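Local atomic coordinates of DNA polymerase sliding clamp (PDB entry 1RWZ), a protein that forms a homotrimeric ring through which DNA passes and probably acts as a moving platform tethering the polymerase and other proteins to DNA during replication. Residues E124-P128 against Y219-L223; P128-D134 against L181-G187. One frame throughout, in Å; residues are numbered along the deposited sequence.

Contact 1. Residues E124-P128 against Y219-L223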
ATOM      1  N   GLU A 124      -4.341  11.901 -39.815  1.00 42.34           N
ATOM      2  CA  GLU A 124      -3.399  11.201 -40.684  1.00 42.72           C
ATOM      3  C   GLU A 124      -2.025  11.836 -40.531  1.00 42.36           C
ATOM      4  O   GLU A 124      -1.503  12.464 -41.454  1.00 42.73           O
ATOM      5  CB  GLU A 124      -3.849  11.278 -42.146  1.00 43.84           C
ATOM      6  CG  GLU A 124      -5.125  10.508 -42.444  1.00 45.59           C
ATOM      7  CD  GLU A 124      -5.477  10.517 -43.920  1.00 47.02           C
ATOM      8  OE1 GLU A 124      -5.674  11.618 -44.480  1.00 47.28           O
ATOM      9  OE2 GLU A 124      -5.555   9.421 -44.520  1.00 47.79           O
ATOM     10  N   LEU A 125      -1.450  11.664 -39.347  1.00 41.12           N
ATOM     11  CA  LEU A 125      -0.144  12.214 -39.026  1.00 39.33           C
ATOM     12  C   LEU A 125       0.995  11.580 -39.815  1.00 38.39           C
ATOM     13  O   LEU A 125       1.129  10.360 -39.871  1.00 38.29           O
ATOM     14  CB  LEU A 125       0.116  12.057 -37.525  1.00 38.34           C
ATOM     15  CG  LEU A 125      -0.810  12.886 -36.631  1.00 38.01           C
ATOM     16  CD1 LEU A 125      -0.651  12.467 -35.173  1.00 37.02           C
ATOM     17  CD2 LEU A 125      -0.492  14.362 -36.814  1.00 37.17           C
ATOM     18  N   GLU A 126       1.809  12.429 -40.429  1.00 37.20           N
ATOM     19  CA  GLU A 126       2.960  11.984 -41.205  1.00 36.31           C
ATOM     20  C   GLU A 126       4.183  12.269 -40.336  1.00 34.05           C
ATOM     21  O   GLU A 126       4.630  13.412 -40.251  1.00 34.10           O
ATOM     22  CB  GLU A 126       3.048  12.781 -42.509  1.00 38.13           C
ATOM     23  CG  GLU A 126       4.160  12.338 -43.444  1.00 41.33           C
ATOM     24  CD  GLU A 126       3.852  11.025 -44.133  1.00 43.03           C
ATOM     25  OE1 GLU A 126       4.728  10.519 -44.867  1.00 44.65           O
ATOM     26  OE2 GLU A 126       2.731  10.500 -43.946  1.00 44.28           O
ATOM     27  N   LEU A 127       4.715  11.235 -39.686  1.00 31.05           N
ATOM     28  CA  LEU A 127       5.866  11.410 -38.802  1.00 27.81           C
ATOM     29  C   LEU A 127       7.109  10.637 -39.229  1.00 25.66           C
ATOM     30  O   LEU A 127       7.051   9.438 -39.506  1.00 26.23           O
ATOM     31  CB  LEU A 127       5.468  11.040 -37.372  1.00 27.36           C
ATOM     32  CG  LEU A 127       4.246  11.821 -36.879  1.00 27.64           C
ATOM     33  CD1 LEU A 127       3.937  11.458 -35.443  1.00 27.72           C
ATOM     34  CD2 LEU A 127       4.511  13.315 -36.997  1.00 28.15           C
ATOM     35  N   PRO A 128       8.264  11.322 -39.261  1.00 23.25           N
ATOM     36  CA  PRO A 128       9.565  10.774 -39.654  1.00 21.74           C
ATOM     37  C   PRO A 128      10.294   9.844 -38.688  1.00 20.22           C
ATOM     38  O   PRO A 128      11.082   9.008 -39.121  1.00 20.82           O
ATOM     39  CB  PRO A 128      10.380  12.028 -39.948  1.00 22.15           C
ATOM     40  CG  PRO A 128       9.880  12.976 -38.910  1.00 22.25           C
ATOM     41  CD  PRO A 128       8.376  12.766 -38.976  1.00 22.68           C
ATOM     42  N   TYR A 219       4.671  18.591 -33.883  1.00 17.16           N
ATOM     43  CA  TYR A 219       3.530  17.775 -34.286  1.00 17.87           C
ATOM     44  C   TYR A 219       3.097  16.940 -33.088  1.00 16.67           C
ATOM     45  O   TYR A 219       3.901  16.676 -32.191  1.00 15.80           O
ATOM     46  CB  TYR A 219       3.958  16.798 -35.382  1.00 21.75           C
ATOM     47  CG  TYR A 219       3.520  17.118 -36.786  1.00 26.81           C
ATOM     48  CD1 TYR A 219       4.276  16.683 -37.873  1.00 29.88           C
ATOM     49  CD2 TYR A 219       2.337  17.807 -37.040  1.00 28.71           C
ATOM     50  CE1 TYR A 219       3.866  16.925 -39.180  1.00 32.45           C
ATOM     51  CE2 TYR A 219       1.917  18.056 -38.344  1.00 31.45           C
ATOM     52  CZ  TYR A 219       2.688  17.613 -39.409  1.00 33.06           C
ATOM     53  OH  TYR A 219       2.294  17.875 -40.706  1.00 36.11           O
ATOM     54  N   PRO A 220       1.826  16.510 -33.057  1.00 15.50           N
ATOM     55  CA  PRO A 220       1.383  15.689 -31.923  1.00 15.07           C
ATOM     56  C   PRO A 220       2.186  14.390 -31.957  1.00 14.59           C
ATOM     57  O   PRO A 220       2.584  13.933 -33.027  1.00 14.83           O
ATOM     58  CB  PRO A 220      -0.088  15.426 -32.232  1.00 15.11           C
ATOM     59  CG  PRO A 220      -0.497  16.641 -33.045  1.00 15.27           C
ATOM     60  CD  PRO A 220       0.701  16.842 -33.949  1.00 15.50           C
ATOM     61  N   VAL A 221       2.435  13.802 -30.794  1.00 14.40           N
ATOM     62  CA  VAL A 221       3.171  12.545 -30.754  1.00 13.57           C
ATOM     63  C   VAL A 221       2.162  11.403 -30.657  1.00 14.02           C
ATOM     64  O   VAL A 221       1.097  11.558 -30.054  1.00 13.48           O
ATOM     65  CB  VAL A 221       4.146  12.499 -29.539  1.00 13.05           C
ATOM     66  CG1 VAL A 221       3.375  12.656 -28.227  1.00 13.13           C
ATOM     67  CG2 VAL A 221       4.938  11.195 -29.547  1.00 13.12           C
ATOM     68  N   ARG A 222       2.473  10.277 -31.298  1.00 13.43           N
ATOM     69  CA  ARG A 222       1.615   9.100 -31.234  1.00 14.16           C
ATOM     70  C   ARG A 222       2.342   8.090 -30.347  1.00 13.06           C
ATOM     71  O   ARG A 222       3.499   7.762 -30.603  1.00 13.38           O
ATOM     72  CB  ARG A 222       1.408   8.465 -32.616  1.00 15.07           C
ATOM     73  CG  ARG A 222       0.599   9.277 -33.619  1.00 18.46           C
ATOM     74  CD  ARG A 222       0.513   8.509 -34.945  1.00 19.76           C
ATOM     75  NE  ARG A 222      -0.109   7.197 -34.770  1.00 22.00           N
ATOM     76  CZ  ARG A 222       0.096   6.146 -35.561  1.00 22.90           C
ATOM     77  NH1 ARG A 222       0.917   6.234 -36.602  1.00 23.41           N
ATOM     78  NH2 ARG A 222      -0.514   4.993 -35.302  1.00 22.90           N
ATOM     79  N   LEU A 223       1.661   7.619 -29.310  1.00 12.28           N
ATOM     80  CA  LEU A 223       2.220   6.644 -28.382  1.00 12.93           C
ATOM     81  C   LEU A 223       1.360   5.394 -28.486  1.00 12.64           C
ATOM     82  O   LEU A 223       0.276   5.325 -27.915  1.00 12.10           O
ATOM     83  CB  LEU A 223       2.186   7.199 -26.956  1.00 13.28           C
ATOM     84  CG  LEU A 223       2.973   8.505 -26.783  1.00 14.27           C
ATOM     85  CD1 LEU A 223       2.701   9.096 -25.408  1.00 15.60           C
ATOM     86  CD2 LEU A 223       4.460   8.245 -26.973  1.00 13.68           C
TER
HETATM   87  O   HOH W   1       2.179   8.400 -37.760  1.00 39.34           O
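The Tyr219 ring meets Leu127 obliquely: the methyl CD2 of Leu127 comes to 3.5 Å from CD1 of Tyr219 and also approaches CB of Tyr219, so the contact sits at the root of the ring. Farther out, CE1 of Tyr219 passes 3.8 Å from the backbone O of Glu126, an approach without a hydrogen bond. The second flat group, the Arg222 guanidinium, receives a water at its edge, in its plane. These groups mark where residues 124-128, the last part of the loop known in PCNA as the interdomain connector, lie against residues 219-223, which lead into strand 221-227 and form its start.

Leu125 and Leu127 supply most of the connector's share of the 311 Å² buried here, and no direct hydrogen bond crosses. Leu125 divides its branches: CD2 rests 4.0 Å from CD of Pro220, while CD1 lies 3.8 Å from CG of Arg222, the two side chains sliding past each other in opposite directions. CG of Leu125 is anti to its carbonyl carbon (chi1 -66°); with CB already directed toward residues 219-223, this lets both methyls reach them. Leu127 is forked likewise, its CD1 reaching 3.7 Å from the carbonyl O of Pro220. Leu125 and Pro220 also touch Ile237 on strand 232-238, and Leu127 touches His214 on strand 210-215.

The aliphatic part of Arg222 thus serves the leucines; the chain then bends at chi3 (59°), and the guanidinium divides its bonds. NE pairs with Glu235 in a salt bridge, and NH1 donates over 2.8 Å to the water, which in turn donates over 3.1 Å to Leu125 O.

Contact 2. Residues P128-D134 against L181-G187; sequences PAKIVMD and LIEFNGG
Val132 pairs with Glu183, and Ile131 with Phe184, in an antiparallel ladder that joins strand 129-134 to the short strand 183-184. Backbone bonding is uneven along it. Val132 N donates to Glu183 O over 2.8 Å, a firm bond, but Val132 O is shared: Ile182 N reaches it at 3.0 Å, whereas the bond from Glu183 N is weak. Nearer the other end, Asn185 N donates to Lys130 O.

Side-chain to backbone bonds take over where the ladder stops. The Asn185 amide uses both ends, ND2 donating to Pro128 O over 2.8 Å and OD1 accepting from Lys130 N at 2.9 Å. Gly187 N also donates to this OD1, from the opposite face of the amide plane, so two N-H groups hold the oxygen between them. A chi1 of 77° sets CG of Asn185 between its backbone N and carbonyl carbon, turning the amide across to the neighbouring strand.

One charged pair crosses: Lys130 NZ and Glu183 OE1 form a salt bridge whose hydrogen bond is weak at 3.3 Å, made by two extended side chains that cross at a slant beside Val132.

Apolar contacts occupy both faces. On the Ile131 face, CG1 of Ile131 lies 3.6 Å from CE1 at the edge of the Phe184 ring, near its plane, and CG2 meets Leu181 CD2. On the Val132 face, CG2 of Val132 packs 3.6 Å from Glu183 CB, and its CG1 touches Ile182 CB, the two side chains crossing at about a right angle.

Ile182 and Glu183 together facing Val132 form a classic beta bulge, and Asn185 with Gly187 an Asx turn; between them they bracket strand 183-184, one of the two edge strands, within this chain, of the large antiparallel sheet.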
ATOM      1  N   PRO A 128       8.264  11.322 -39.261  1.00 23.25           N
ATOM      2  CA  PRO A 128       9.565  10.774 -39.654  1.00 21.74           C
ATOM      3  C   PRO A 128      10.294   9.844 -38.688  1.00 20.22           C
ATOM      4  O   PRO A 128      11.082   9.008 -39.121  1.00 20.82           O
ATOM      5  CB  PRO A 128      10.380  12.028 -39.948  1.00 22.15           C
ATOM      6  CG  PRO A 128       9.880  12.976 -38.910  1.00 22.25           C
ATOM      7  CD  PRO A 128       8.376  12.766 -38.976  1.00 22.68           C
ATOM      8  N   ALA A 129      10.047   9.988 -37.391  1.00 18.06           N
ATOM      9  CA  ALA A 129      10.734   9.157 -36.405  1.00 15.67           C
ATOM     10  C   ALA A 129       9.860   8.063 -35.808  1.00 15.40           C
ATOM     11  O   ALA A 129       8.719   8.309 -35.419  1.00 14.94           O
ATOM     12  CB  ALA A 129      11.290  10.034 -35.290  1.00 15.37           C
ATOM     13  N   LYS A 130      10.409   6.855 -35.736  1.00 14.60           N
ATOM     14  CA  LYS A 130       9.693   5.717 -35.169  1.00 15.23           C
ATOM     15  C   LYS A 130      10.624   5.066 -34.157  1.00 14.66           C
ATOM     16  O   LYS A 130      11.728   4.641 -34.503  1.00 15.03           O
ATOM     17  CB  LYS A 130       9.327   4.706 -36.256  1.00 16.20           C
ATOM     18  CG  LYS A 130       8.528   3.526 -35.723  1.00 19.48           C
ATOM     19  CD  LYS A 130       8.235   2.513 -36.817  1.00 21.51           C
ATOM     20  CE  LYS A 130       7.529   1.293 -36.245  1.00 23.28           C
ATOM     21  NZ  LYS A 130       7.288   0.267 -37.299  1.00 25.89           N
ATOM     22  N   ILE A 131      10.169   4.993 -32.911  1.00 14.67           N
ATOM     23  CA  ILE A 131      10.961   4.434 -31.825  1.00 14.46           C
ATOM     24  C   ILE A 131      10.169   3.347 -31.111  1.00 14.35           C
ATOM     25  O   ILE A 131       9.047   3.587 -30.674  1.00 14.10           O
ATOM     26  CB  ILE A 131      11.319   5.536 -30.787  1.00 14.43           C
ATOM     27  CG1 ILE A 131      11.986   6.727 -31.483  1.00 14.54           C
ATOM     28  CG2 ILE A 131      12.243   4.975 -29.724  1.00 15.14           C
ATOM     29  CD1 ILE A 131      11.066   7.924 -31.670  1.00 16.13           C
ATOM     30  N   VAL A 132      10.751   2.155 -30.995  1.00 13.77           N
ATOM     31  CA  VAL A 132      10.082   1.051 -30.310  1.00 13.41           C
ATOM     32  C   VAL A 132      10.908   0.684 -29.080  1.00 13.58           C
ATOM     33  O   VAL A 132      12.113   0.432 -29.179  1.00 13.53           O
ATOM     34  CB  VAL A 132       9.928  -0.184 -31.229  1.00 14.11           C
ATOM     35  CG1 VAL A 132       9.173  -1.295 -30.492  1.00 14.05           C
ATOM     36  CG2 VAL A 132       9.169   0.204 -32.490  1.00 14.32           C
ATOM     37  N   MET A 133      10.256   0.672 -27.921  1.00 13.26           N
ATOM     38  CA  MET A 133      10.931   0.376 -26.662  1.00 14.46           C
ATOM     39  C   MET A 133       9.979  -0.266 -25.668  1.00 14.12           C
ATOM     40  O   MET A 133       8.806  -0.492 -25.965  1.00 14.61           O
ATOM     41  CB  MET A 133      11.484   1.673 -26.055  1.00 15.14           C
ATOM     42  CG  MET A 133      10.403   2.705 -25.729  1.00 16.61           C
ATOM     43  SD  MET A 133      11.066   4.293 -25.155  1.00 18.76           S
ATOM     44  CE  MET A 133      11.815   3.782 -23.633  1.00 18.38           C
ATOM     45  N   ASP A 134      10.496  -0.565 -24.483  1.00 14.17           N
ATOM     46  CA  ASP A 134       9.681  -1.150 -23.429  1.00 14.33           C
ATOM     47  C   ASP A 134       8.892  -0.018 -22.779  1.00 13.73           C
ATOM     48  O   ASP A 134       9.462   1.016 -22.441  1.00 14.13           O
ATOM     49  CB  ASP A 134      10.570  -1.805 -22.378  1.00 16.23           C
ATOM     50  CG  ASP A 134       9.768  -2.444 -21.269  1.00 17.99           C
ATOM     51  OD1 ASP A 134       9.292  -3.580 -21.458  1.00 20.50           O
ATOM     52  OD2 ASP A 134       9.599  -1.798 -20.213  1.00 20.88           O
ATOM     53  N   LEU A 181      17.524   0.253 -28.343  1.00 16.33           N
ATOM     54  CA  LEU A 181      16.096   0.220 -28.650  1.00 16.34           C
ATOM     55  C   LEU A 181      15.709  -1.077 -29.349  1.00 16.68           C
ATOM     56  O   LEU A 181      16.552  -1.734 -29.955  1.00 17.52           O
ATOM     57  CB  LEU A 181      15.738   1.412 -29.543  1.00 15.59           C
ATOM     58  CG  LEU A 181      15.937   2.782 -28.886  1.00 14.56           C
ATOM     59  CD1 LEU A 181      15.941   3.875 -29.944  1.00 14.16           C
ATOM     60  CD2 LEU A 181      14.831   3.011 -27.862  1.00 15.42           C
ATOM     61  N   ILE A 182      14.431  -1.440 -29.266  1.00 16.68           N
ATOM     62  CA  ILE A 182      13.946  -2.660 -29.909  1.00 16.76           C
ATOM     63  C   ILE A 182      13.935  -2.458 -31.423  1.00 17.50           C
ATOM     64  O   ILE A 182      14.323  -3.345 -32.183  1.00 16.93           O
ATOM     65  CB  ILE A 182      12.530  -3.023 -29.406  1.00 16.25           C
ATOM     66  CG1 ILE A 182      12.579  -3.302 -27.900  1.00 15.57           C
ATOM     67  CG2 ILE A 182      11.999  -4.243 -30.156  1.00 16.42           C
ATOM     68  CD1 ILE A 182      11.218  -3.525 -27.254  1.00 16.95           C
ATOM     69  N   GLU A 183      13.485  -1.282 -31.851  1.00 17.62           N
ATOM     70  CA  GLU A 183      13.442  -0.913 -33.263  1.00 18.59           C
ATOM     71  C   GLU A 183      13.584   0.606 -33.306  1.00 18.57           C
ATOM     72  O   GLU A 183      13.045   1.303 -32.449  1.00 17.49           O
ATOM     73  CB  GLU A 183      12.118  -1.344 -33.909  1.00 20.37           C
ATOM     74  CG  GLU A 183      11.994  -0.928 -35.373  1.00 24.50           C
ATOM     75  CD  GLU A 183      10.703  -1.394 -36.030  1.00 26.69           C
ATOM     76  OE1 GLU A 183      10.391  -0.894 -37.132  1.00 29.07           O
ATOM     77  OE2 GLU A 183      10.003  -2.258 -35.455  1.00 27.05           O
ATOM     78  N   PHE A 184      14.317   1.115 -34.291  1.00 18.05           N
ATOM     79  CA  PHE A 184      14.541   2.553 -34.408  1.00 18.35           C
ATOM     80  C   PHE A 184      14.920   2.885 -35.845  1.00 19.65           C
ATOM     81  O   PHE A 184      15.783   2.229 -36.424  1.00 19.65           O
ATOM     82  CB  PHE A 184      15.669   2.966 -33.464  1.00 18.27           C
ATOM     83  CG  PHE A 184      15.957   4.439 -33.463  1.00 17.73           C
ATOM     84  CD1 PHE A 184      14.958   5.358 -33.144  1.00 17.80           C
ATOM     85  CD2 PHE A 184      17.237   4.907 -33.744  1.00 17.73           C
ATOM     86  CE1 PHE A 184      15.234   6.728 -33.101  1.00 16.99           C
ATOM     87  CE2 PHE A 184      17.525   6.269 -33.704  1.00 17.59           C
ATOM     88  CZ  PHE A 184      16.519   7.183 -33.382  1.00 17.56           C
ATOM     89  N   ASN A 185      14.294   3.911 -36.414  1.00 19.65           N
ATOM     90  CA  ASN A 185      14.582   4.272 -37.797  1.00 20.30           C
ATOM     91  C   ASN A 185      15.507   5.479 -37.961  1.00 20.27           C
ATOM     92  O   ASN A 185      15.794   5.898 -39.081  1.00 20.98           O
ATOM     93  CB  ASN A 185      13.266   4.488 -38.553  1.00 20.29           C
ATOM     94  CG  ASN A 185      12.613   5.816 -38.232  1.00 20.08           C
ATOM     95  OD1 ASN A 185      12.850   6.404 -37.179  1.00 20.00           O
ATOM     96  ND2 ASN A 185      11.772   6.287 -39.140  1.00 20.60           N
ATOM     97  N   GLY A 186      15.976   6.026 -36.844  1.00 19.58           N
ATOM     98  CA  GLY A 186      16.884   7.162 -36.887  1.00 19.74           C
ATOM     99  C   GLY A 186      16.327   8.462 -37.443  1.00 20.00           C
ATOM    100  O   GLY A 186      17.093   9.364 -37.789  1.00 20.56           O
ATOM    101  N   GLY A 187      15.005   8.565 -37.530  1.00 19.68           N
ATOM    102  CA  GLY A 187      14.388   9.773 -38.048  1.00 19.34           C
ATOM    103  C   GLY A 187      14.688  10.988 -37.189  1.00 19.63           C
ATOM    104  O   GLY A 187      14.830  10.877 -35.972  1.00 20.08           O
TER

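Overall arrangement
Both contacts attach to the same antiparallel sheet; Pro128 lies in both ranges but touches the opposing segment only in contact 2, where it leads into strand 129-134. Their centres lie about 13 Å apart, and contact 2 is nested along the chain inside the loop that contact 1 closes. Contact 1 is a surface contact, with none of its touching residues buried; leucine methyls and one bridging water carry it, without direct hydrogen bonds. Contact 2 is partly buried, with five buried residues among thirteen touching ones, and combines backbone pairing with amide, ionic and apolar contacts. The difference follows their places: a loop laid over the sheet as against a strand added to its margin.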